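Local coordinates for endonuclease V (Bacillus subtilis, PDB 3GA2), which probably repairs deaminated DNA by cutting the second phosphodiester bond 3' to a deoxyinosine, with magnesium as cofactor, at residues N124-V128 with A129-A133; N194-L198 with D199-Q203; I204-S207 with L208-Q211. The protein carries 1 engineered substitution. All blocks are in the same frame, centred on the assembly; numbering follows the deposited sequence.

The three contacts follow one another along the chain and trace two helices that pack on strands of the mixed sheet of this RNase H-like domain. Contact 1 is the start of helix 128-136, contact 2 the start of helix 198-207, and contact 3 the far end of that second helix. Centres of contacts 1 and 2 lie 14 Å apart, as do those of 2 and 3, whereas 1 and 3 are 22 Å apart. A133 packs on N194 and Y195 between the first two, and I196 meets I204 between the last two. V128 in contact 1 has its side chain about 8 Å from that of the predicted magnesium ligand D116, T205 in contact 3 about 12 Å.

Contact 1. Residues N124-V128 with A129-A133; sequences NHMGV and ATHAA
The selenomethionine side chain of M126 reaches across to the first helical turn and sets its terminal methyl on H131, with CE 3.4 Å from H131 CG and about as near to H131 CA. SE stands 5.3 Å from the centroid of the imidazole, 29° off its normal, an oblique selenium-aromatic contact. A bend at chi2 swings the chain back toward the helix, where SE also passes T130 CG2. M126 and H131 also share a water: it donates to M126 O at 2.9 Å and lies at the same distance from H131 ND1, so a loop carbonyl and a ring nitrogen in a largely buried place both have a partner. G127, the N-cap residue, opens the helix. Its O accepts from H131 N at 2.9 Å in an almost straight bond (179°), and V128 O takes A132 N at 2.8 Å, the donor tilted from the carbonyl plane. The backbones of G127 and A129 also bond to G119 and N118, and A129 O receives T140 OG1. In T130, chi1 of -63° places CG2 near H125 O, 3.6 Å away, and leaves OG1 to bond to G193 O of strand 188-194. Apolar neighbours add to the packing: L24 of helix 14-25 touches M126 and H131, and L96 of helix 96-105 touches V128 and H131. The side chain of V128 is about 8 Å from that of D116, a predicted magnesium ligand, so this helix N-terminus with its glycine N-cap lies near the probable metal site of the RNase H-like endonuclease V fold.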
loop_
_atom_site.group_PDB
_atom_site.type_symbol
_atom_site.label_atom_id
_atom_site.label_comp_id
_atom_site.label_asym_id
_atom_site.label_seq_id
_atom_site.Cartn_x
_atom_site.Cartn_y
_atom_site.Cartn_z
ATOM N N ASN A 124 6.251 2.131 -13.486
ATOM C CA ASN A 124 5.459 3.134 -14.171
ATOM C C ASN A 124 4.689 4.002 -13.185
ATOM O O ASN A 124 3.599 4.488 -13.488
ATOM C CB ASN A 124 4.510 2.443 -15.153
ATOM C CG ASN A 124 4.321 3.233 -16.428
ATOM O OD1 ASN A 124 5.282 3.756 -16.990
ATOM N ND2 ASN A 124 3.084 3.311 -16.902
ATOM N N HIS A 125 5.278 4.198 -12.006
ATOM C CA HIS A 125 4.669 5.002 -10.945
ATOM C C HIS A 125 3.241 4.538 -10.699
ATOM O O HIS A 125 2.395 5.313 -10.267
ATOM C CB HIS A 125 4.672 6.485 -11.343
ATOM C CG HIS A 125 6.040 7.095 -11.397
ATOM N ND1 HIS A 125 6.420 7.993 -12.370
ATOM C CD2 HIS A 125 7.117 6.945 -10.586
ATOM C CE1 HIS A 125 7.670 8.368 -12.162
ATOM N NE2 HIS A 125 8.115 7.747 -11.085
HETATM N N MSE A 126 2.968 3.265 -10.956
HETATM C CA MSE A 126 1.612 2.782 -10.775
HETATM C C MSE A 126 1.485 1.573 -9.850
HETATM O O MSE A 126 0.764 0.622 -10.154
HETATM C CB MSE A 126 1.007 2.485 -12.146
HETATM C CG MSE A 126 -0.498 2.683 -12.228
HETATM SE SE MSE A 126 -1.103 4.439 -11.634
HETATM C CE MSE A 126 -2.892 3.914 -11.178
ATOM N N GLY A 127 2.204 1.612 -8.728
ATOM C CA GLY A 127 2.124 0.537 -7.755
ATOM C C GLY A 127 0.742 0.551 -7.111
ATOM O O GLY A 127 0.013 1.543 -7.207
ATOM N N VAL A 128 0.388 -0.541 -6.440
ATOM C CA VAL A 128 -0.920 -0.682 -5.804
ATOM C C VAL A 128 -1.358 0.498 -4.928
ATOM O O VAL A 128 -2.518 0.916 -4.979
ATOM C CB VAL A 128 -0.993 -2.014 -4.979
ATOM C CG1 VAL A 128 -0.047 -1.955 -3.792
ATOM C CG2 VAL A 128 -2.428 -2.284 -4.522
ATOM N N ALA A 129 -0.446 1.055 -4.135
ATOM C CA ALA A 129 -0.821 2.181 -3.280
ATOM C C ALA A 129 -1.321 3.370 -4.107
ATOM O O ALA A 129 -2.315 4.014 -3.759
ATOM C CB ALA A 129 0.364 2.609 -2.407
ATOM N N THR A 130 -0.629 3.662 -5.201
ATOM C CA THR A 130 -1.020 4.769 -6.061
ATOM C C THR A 130 -2.320 4.438 -6.795
ATOM O O THR A 130 -3.269 5.226 -6.802
ATOM C CB THR A 130 0.090 5.085 -7.093
ATOM O OG1 THR A 130 1.274 5.507 -6.403
ATOM C CG2 THR A 130 -0.354 6.195 -8.051
ATOM N N HIS A 131 -2.351 3.258 -7.402
ATOM C CA HIS A 131 -3.506 2.793 -8.151
ATOM C C HIS A 131 -4.782 2.764 -7.297
ATOM O O HIS A 131 -5.830 3.259 -7.718
ATOM C CB HIS A 131 -3.211 1.397 -8.727
ATOM C CG HIS A 131 -4.102 1.006 -9.866
ATOM N ND1 HIS A 131 -3.824 -0.065 -10.693
ATOM C CD2 HIS A 131 -5.266 1.532 -10.313
ATOM C CE1 HIS A 131 -4.780 -0.178 -11.597
ATOM N NE2 HIS A 131 -5.668 0.778 -11.390
ATOM N N ALA A 132 -4.695 2.189 -6.101
ATOM C CA ALA A 132 -5.850 2.113 -5.211
ATOM C C ALA A 132 -6.384 3.496 -4.838
ATOM O O ALA A 132 -7.581 3.664 -4.603
ATOM C CB ALA A 132 -5.485 1.341 -3.946
ATOM N N ALA A 133 -5.499 4.485 -4.788
ATOM C CA ALA A 133 -5.903 5.838 -4.418
ATOM C C ALA A 133 -7.051 6.370 -5.265
ATOM O O ALA A 133 -7.965 7.006 -4.743
ATOM C CB ALA A 133 -4.720 6.779 -4.505
HETATM O O HOH W 1 -1.264 -0.718 -11.784
#

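Contact 2. Residues N194-L198 with D199-Q203; sequences NYIDL and DSSYQ
I196 lays its branches over the two serines of the first helical turn: CG1 is 3.6 Å from S200 CB, CG2 and CD1 both approach S201 OG from the same side, and I34 of a nearby loop covers the isoleucine further. D197, next in line, is the N-cap. Its CG sits between the backbone N and the carbonyl carbon (chi1 60°), a rotation that brings OD1 over the open end of the helix. There OD1 accepts twice from one residue, from S200 N and from S200 OG, each at 2.6 Å. The amide comes nearly along the C-O axis, while the hydroxyl arrives on the syn side, 29° out of the carboxylate plane. The other oxygen, OD2, bonds to T33 OG1, and S200 OG also meets I34 N, which ties the cap to the loop after helix 14-25. D197 O is gripped twice as well: S201 N reaches it at 3.0 Å, and S201 OG donates at 3.1 Å from above the carbonyl plane. One residue on, L198 O takes Y202 N at 2.8 Å, continuing the helical pattern, and the phenol of Y202 bonds to G163 O. With S200 N, S200 OG and T33 OG1 bonded to its carboxylate, and the positive end of the helix dipole nearby, D197 would probably be stabilised in the charged form.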
loop_
_atom_site.group_PDB
_atom_site.type_symbol
_atom_site.label_atom_id
_atom_site.label_comp_id
_atom_site.label_asym_id
_atom_site.label_seq_id
_atom_site.Cartn_x
_atom_site.Cartn_y
_atom_site.Cartn_z
ATOM N N ASN A 194 -0.834 8.503 -3.691
ATOM C CA ASN A 194 -1.399 9.563 -4.529
ATOM C C ASN A 194 -2.074 10.574 -3.610
ATOM O O ASN A 194 -2.476 10.233 -2.496
ATOM C CB ASN A 194 -2.405 9.005 -5.551
ATOM C CG ASN A 194 -2.770 10.023 -6.630
ATOM O OD1 ASN A 194 -2.081 11.029 -6.805
ATOM N ND2 ASN A 194 -3.852 9.759 -7.361
ATOM N N TYR A 195 -2.152 11.823 -4.058
ATOM C CA TYR A 195 -2.792 12.884 -3.287
ATOM C C TYR A 195 -2.042 13.279 -2.013
ATOM O O TYR A 195 -2.653 13.672 -1.018
ATOM C CB TYR A 195 -4.223 12.466 -2.926
ATOM C CG TYR A 195 -5.032 11.964 -4.100
ATOM C CD1 TYR A 195 -5.115 12.697 -5.275
ATOM C CD2 TYR A 195 -5.733 10.767 -4.025
ATOM C CE1 TYR A 195 -5.882 12.249 -6.352
ATOM C CE2 TYR A 195 -6.502 10.311 -5.089
ATOM C CZ TYR A 195 -6.574 11.053 -6.248
ATOM O OH TYR A 195 -7.350 10.598 -7.295
ATOM N N ILE A 196 -0.717 13.185 -2.049
ATOM C CA ILE A 196 0.101 13.523 -0.888
ATOM C C ILE A 196 1.565 13.631 -1.317
ATOM O O ILE A 196 2.009 12.892 -2.199
ATOM C CB ILE A 196 -0.048 12.427 0.190
ATOM C CG1 ILE A 196 0.743 12.782 1.444
ATOM C CG2 ILE A 196 0.447 11.091 -0.370
ATOM C CD1 ILE A 196 0.550 11.762 2.579
ATOM N N ASP A 197 2.311 14.549 -0.701
ATOM C CA ASP A 197 3.722 14.721 -1.036
ATOM C C ASP A 197 4.619 13.775 -0.238
ATOM O O ASP A 197 4.180 13.141 0.727
ATOM C CB ASP A 197 4.172 16.177 -0.836
ATOM C CG ASP A 197 4.007 16.667 0.589
ATOM O OD1 ASP A 197 4.060 15.862 1.532
ATOM O OD2 ASP A 197 3.840 17.890 0.770
ATOM N N LEU A 198 5.876 13.669 -0.656
ATOM C CA LEU A 198 6.819 12.778 0.005
ATOM C C LEU A 198 7.066 13.157 1.459
ATOM O O LEU A 198 7.176 12.294 2.326
ATOM C CB LEU A 198 8.149 12.757 -0.753
ATOM C CG LEU A 198 9.149 11.717 -0.236
ATOM C CD1 LEU A 198 8.453 10.362 -0.115
ATOM C CD2 LEU A 198 10.348 11.621 -1.188
ATOM N N ASP A 199 7.152 14.455 1.719
ATOM C CA ASP A 199 7.389 14.941 3.065
ATOM C C ASP A 199 6.312 14.461 4.023
ATOM O O ASP A 199 6.609 13.979 5.114
ATOM C CB ASP A 199 7.418 16.463 3.078
ATOM C CG ASP A 199 8.229 17.003 4.215
ATOM O OD1 ASP A 199 9.470 16.868 4.158
ATOM O OD2 ASP A 199 7.641 17.558 5.165
ATOM N N SER A 200 5.055 14.602 3.614
ATOM C CA SER A 200 3.945 14.188 4.457
ATOM C C SER A 200 3.917 12.673 4.583
ATOM O O SER A 200 3.629 12.147 5.649
ATOM C CB SER A 200 2.620 14.693 3.881
ATOM O OG SER A 200 2.634 16.111 3.734
ATOM N N SER A 201 4.210 11.967 3.493
ATOM C CA SER A 201 4.219 10.513 3.533
ATOM C C SER A 201 5.231 10.067 4.570
ATOM O O SER A 201 4.992 9.137 5.337
ATOM C CB SER A 201 4.595 9.940 2.167
ATOM O OG SER A 201 3.577 10.188 1.222
ATOM N N TYR A 202 6.372 10.746 4.574
ATOM C CA TYR A 202 7.448 10.455 5.508
ATOM C C TYR A 202 7.066 10.775 6.950
ATOM O O TYR A 202 7.306 9.972 7.851
ATOM C CB TYR A 202 8.704 11.243 5.117
ATOM C CG TYR A 202 9.790 11.225 6.170
ATOM C CD1 TYR A 202 9.912 12.272 7.085
ATOM C CD2 TYR A 202 10.683 10.161 6.262
ATOM C CE1 TYR A 202 10.897 12.263 8.066
ATOM C CE2 TYR A 202 11.676 10.139 7.244
ATOM C CZ TYR A 202 11.777 11.193 8.140
ATOM O OH TYR A 202 12.769 11.190 9.100
ATOM N N GLN A 203 6.473 11.943 7.166
ATOM C CA GLN A 203 6.076 12.361 8.511
ATOM C C GLN A 203 4.990 11.479 9.106
ATOM O O GLN A 203 5.035 11.139 10.290
ATOM C CB GLN A 203 5.586 13.809 8.502
ATOM C CG GLN A 203 6.655 14.854 8.222
ATOM C CD GLN A 203 7.843 14.756 9.164
ATOM O OE1 GLN A 203 7.686 14.514 10.362
ATOM N NE2 GLN A 203 9.041 14.961 8.627
#

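Contact 3. Residues I204-S207 with L208-Q211; sequences ITMS and LINQ
The side chains of I204 and L208 run alongside each other in one direction, I204 CG2 4.0 Å from L208 CD1, while I204 O is tightly approached by L208 CG at 3.2 Å. I204 also touches I34 and I141 of strand 140-144. T205 follows, its O accepting from L208 N at 3.0 Å, the N-H arriving well above the carbonyl plane, 61° out. I209 CG1, turned beside its own backbone N at chi1 -63°, presses on the same oxygen. The hydroxyl of T205 bonds back to S201 O, and its side chain touches I141, I143 and L179. Such i to i+3 bonding marks the C-terminal region of helix 198-207, which packs on the central sheet through strands 140-144 and 173-179 before the chain turns off toward helix 217-235. M206 repeats the pattern: its O takes I209 N at 3.2 Å, again from above the carbonyl plane, and SE lies 4.2 Å from I209 CG1, with V162 and L179 alongside. S207 gives its hydroxyl to Q203 O one turn earlier.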
loop_
_atom_site.group_PDB
_atom_site.type_symbol
_atom_site.label_atom_id
_atom_site.label_comp_id
_atom_site.label_asym_id
_atom_site.label_seq_id
_atom_site.Cartn_x
_atom_site.Cartn_y
_atom_site.Cartn_z
ATOM N N ILE A 204 4.001 11.126 8.292
ATOM C CA ILE A 204 2.921 10.272 8.764
ATOM C C ILE A 204 3.467 8.882 9.088
ATOM O O ILE A 204 3.106 8.290 10.105
ATOM C CB ILE A 204 1.796 10.146 7.709
ATOM C CG1 ILE A 204 1.100 11.499 7.523
ATOM C CG2 ILE A 204 0.788 9.086 8.143
ATOM C CD1 ILE A 204 -0.008 11.491 6.477
ATOM N N THR A 205 4.347 8.364 8.232
ATOM C CA THR A 205 4.920 7.038 8.461
ATOM C C THR A 205 5.701 6.983 9.771
ATOM O O THR A 205 5.513 6.068 10.576
ATOM C CB THR A 205 5.849 6.608 7.296
ATOM O OG1 THR A 205 5.075 6.460 6.099
ATOM C CG2 THR A 205 6.529 5.274 7.613
HETATM N N MSE A 206 6.570 7.966 9.989
HETATM C CA MSE A 206 7.370 8.008 11.212
HETATM C C MSE A 206 6.536 8.194 12.476
HETATM O O MSE A 206 6.916 7.719 13.545
HETATM C CB MSE A 206 8.423 9.120 11.134
HETATM C CG MSE A 206 9.537 8.858 10.125
HETATM SE SE MSE A 206 10.324 7.105 10.313
HETATM C CE MSE A 206 10.954 7.229 12.146
ATOM N N SER A 207 5.407 8.887 12.361
ATOM C CA SER A 207 4.542 9.107 13.519
ATOM C C SER A 207 3.828 7.824 13.919
ATOM O O SER A 207 3.233 7.741 14.993
ATOM C CB SER A 207 3.490 10.177 13.219
ATOM O OG SER A 207 4.075 11.462 13.127
ATOM N N LEU A 208 3.890 6.828 13.042
ATOM C CA LEU A 208 3.237 5.549 13.273
ATOM C C LEU A 208 4.246 4.454 13.580
ATOM O O LEU A 208 3.905 3.273 13.640
ATOM C CB LEU A 208 2.419 5.166 12.039
ATOM C CG LEU A 208 1.311 6.147 11.644
ATOM C CD1 LEU A 208 0.681 5.727 10.308
ATOM C CD2 LEU A 208 0.268 6.181 12.736
ATOM N N ILE A 209 5.493 4.855 13.787
ATOM C CA ILE A 209 6.554 3.901 14.063
ATOM C C ILE A 209 6.910 3.750 15.538
ATOM O O ILE A 209 7.097 4.735 16.253
ATOM C CB ILE A 209 7.844 4.282 13.303
ATOM C CG1 ILE A 209 7.601 4.228 11.789
ATOM C CG2 ILE A 209 8.974 3.350 13.707
ATOM C CD1 ILE A 209 7.236 2.838 11.262
ATOM N N ASN A 210 7.001 2.506 15.982
ATOM C CA ASN A 210 7.392 2.214 17.353
ATOM C C ASN A 210 8.511 1.182 17.226
ATOM O O ASN A 210 8.568 0.445 16.241
ATOM C CB ASN A 210 6.218 1.637 18.148
ATOM C CG ASN A 210 6.263 0.128 18.238
ATOM O OD1 ASN A 210 6.143 -0.573 17.233
ATOM N ND2 ASN A 210 6.446 -0.383 19.450
ATOM N N GLN A 211 9.403 1.128 18.207
ATOM C CA GLN A 211 10.508 0.185 18.149
ATOM C C GLN A 211 10.080 -1.246 18.453
ATOM O O GLN A 211 10.573 -1.870 19.395
ATOM C CB GLN A 211 11.622 0.618 19.104
ATOM C CG GLN A 211 12.278 1.936 18.716
ATOM C CD GLN A 211 12.773 1.936 17.279
ATOM O OE1 GLN A 211 13.623 1.126 16.898
ATOM N NE2 GLN A 211 12.239 2.846 16.473
#